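Local coordinates for protein endopolygalacturonase (PDB 1K5C) that probably hydrolyses the alpha-1,4 links between galacturonate units of polygalacturonan, as an endo-acting glycoside hydrolase of family 28, at residues 171-176 / 193-198. Residues are numbered along the deposited sequence; the frame is centred on the assembly and turned at random. Where two conformers were deposited one is given.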
loop_
_atom_site.group_PDB
_atom_site.type_symbol
_atom_site.label_atom_id
_atom_site.label_comp_id
_atom_site.label_asym_id
_atom_site.label_seq_id
_atom_site.Cartn_x
_atom_site.Cartn_y
_atom_site.Cartn_z
ATOM N N ASN A 171 -9.740 -3.301 3.867
ATOM C CA ASN A 171 -8.935 -3.115 5.073
ATOM C C ASN A 171 -9.385 -1.877 5.838
ATOM O O ASN A 171 -10.513 -1.416 5.654
ATOM C CB ASN A 171 -7.424 -3.086 4.719
ATOM C CG ASN A 171 -7.077 -1.807 4.010
ATOM O OD1 ASN A 171 -7.976 -1.102 3.507
ATOM N ND2 ASN A 171 -5.779 -1.498 3.913
ATOM N N GLN A 172 -8.501 -1.413 6.752
ATOM C CA GLN A 172 -8.811 -0.318 7.667
ATOM C C GLN A 172 -7.739 0.772 7.617
ATOM O O GLN A 172 -7.720 1.650 8.490
ATOM C CB GLN A 172 -9.006 -0.771 9.127
ATOM C CG GLN A 172 -10.120 -1.773 9.300
ATOM C CD GLN A 172 -9.802 -3.164 8.811
ATOM O OE1 GLN A 172 -10.716 -3.822 8.155
ATOM N NE2 GLN A 172 -8.669 -3.696 9.099
ATOM N N ASP A 173 -6.841 0.733 6.647
ATOM C CA ASP A 173 -5.800 1.766 6.527
ATOM C C ASP A 173 -5.463 1.907 5.047
ATOM O O ASP A 173 -6.265 1.533 4.183
ATOM C CB ASP A 173 -4.587 1.450 7.459
ATOM C CG ASP A 173 -3.855 2.706 7.909
ATOM O OD1 ASP A 173 -3.278 3.402 7.051
ATOM O OD2 ASP A 173 -3.861 2.988 9.116
ATOM N N ASP A 174 -4.307 2.476 4.743
ATOM C CA ASP A 174 -3.980 2.736 3.334
ATOM C C ASP A 174 -4.131 1.458 2.518
ATOM O O ASP A 174 -3.644 0.397 2.885
ATOM C CB ASP A 174 -2.550 3.280 3.237
ATOM C CG ASP A 174 -2.422 4.676 3.820
ATOM O OD1 ASP A 174 -3.396 5.428 3.682
ATOM O OD2 ASP A 174 -1.327 5.005 4.304
ATOM N N CYS A 175 -4.745 1.597 1.344
ATOM C CA CYS A 175 -4.786 0.491 0.381
ATOM C C CYS A 175 -3.355 0.135 -0.078
ATOM O O CYS A 175 -2.925 -1.011 -0.078
ATOM C CB CYS A 175 -5.719 0.932 -0.753
ATOM S SG CYS A 175 -5.983 -0.334 -1.986
ATOM N N ILE A 176 -2.656 1.205 -0.433
ATOM C CA ILE A 176 -1.208 1.205 -0.685
ATOM C C ILE A 176 -0.657 2.449 0.002
ATOM O O ILE A 176 -1.323 3.494 -0.001
ATOM C CB ILE A 176 -0.840 1.197 -2.201
ATOM C CG1 ILE A 176 0.676 1.210 -2.400
ATOM C CG2 ILE A 176 -1.559 2.309 -2.982
ATOM C CD1 ILE A 176 1.104 0.887 -3.834
ATOM N N GLY A 193 -12.928 0.182 2.264
ATOM C CA GLY A 193 -12.925 0.156 3.714
ATOM C C GLY A 193 -11.836 0.961 4.378
ATOM O O GLY A 193 -11.990 1.356 5.566
ATOM N N GLY A 194 -10.736 1.167 3.702
ATOM C CA GLY A 194 -9.523 1.744 4.300
ATOM C C GLY A 194 -9.403 3.224 4.070
ATOM O O GLY A 194 -10.389 3.980 4.169
ATOM N N HIS A 195 -8.142 3.655 3.886
ATOM C CA HIS A 195 -7.775 5.063 3.815
ATOM C C HIS A 195 -7.351 5.512 2.415
ATOM O O HIS A 195 -6.788 6.607 2.279
ATOM C CB HIS A 195 -6.679 5.395 4.839
ATOM C CG HIS A 195 -7.155 5.207 6.264
ATOM N ND1 HIS A 195 -6.258 5.512 7.310
ATOM C CD2 HIS A 195 -8.311 4.800 6.806
ATOM C CE1 HIS A 195 -6.918 5.271 8.442
ATOM N NE2 HIS A 195 -8.150 4.854 8.179
ATOM N N GLY A 196 -7.675 4.706 1.387
ATOM C CA GLY A 196 -7.401 5.186 0.042
ATOM C C GLY A 196 -5.963 4.924 -0.384
ATOM O O GLY A 196 -5.235 4.093 0.154
ATOM N N ILE A 197 -5.585 5.624 -1.458
ATOM C CA ILE A 197 -4.308 5.396 -2.139
ATOM C C ILE A 197 -3.342 6.465 -1.703
ATOM O O ILE A 197 -3.564 7.659 -1.994
ATOM C CB ILE A 197 -4.511 5.443 -3.667
ATOM C CG1 ILE A 197 -5.483 4.314 -4.087
ATOM C CG2 ILE A 197 -3.178 5.342 -4.404
ATOM C CD1 ILE A 197 -5.926 4.388 -5.545
ATOM N N SER A 198 -2.254 6.075 -1.009
ATOM C CA SER A 198 -1.374 7.026 -0.364
ATOM C C SER A 198 0.049 6.962 -0.888
ATOM O O SER A 198 0.633 5.911 -1.144
ATOM C CB SER A 198 -1.351 6.779 1.130
ATOM O OG SER A 198 -2.573 7.238 1.665
HETATM O O HOH W 1 -3.771 6.304 6.928
#
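The imidazole of His195 lies with one face over the backbone of Asp173, whose CA sits 3.8 Å from the ring centroid in a CH-pi contact; Gln172 O approaches the same face. At the ring's edge, in its plane, a water stands 2.6 Å from His195 ND1 and donates a hydrogen bond to Asp173 OD1; it reaches Asp174 OD1 through a weak bond of 3.4 Å. The Asp173 carboxylate, tilted 39° from the ring, is thus joined to it through water. Asp173 turns its CG away from the backbone N (chi1 -152°), bringing OD1 to the N-H of Asp174, which, with the water, helps to hold the carboxylate's rotation. His195 N bonds to Asp173 O from above the carbonyl plane. Gly194 suits its place because any side chain would strike Asp173 O and Asn171 OD1. Backbone hydrogen bonds from Cys175 N to Gly196 O and from Ser198 N to Ile176 O join neighbouring turns of the parallel beta-helix. Were the ring cut back to an alanine here, the water would probably lose its ND1 partner and a gap would open over the Asp173 backbone. Asp173 and His195, the predicted active-site residue, share a water and both bind galacturonate, as does Lys228, salt-bridged to Asp174 OD2; this fits family 28 acid-base hydrolysis.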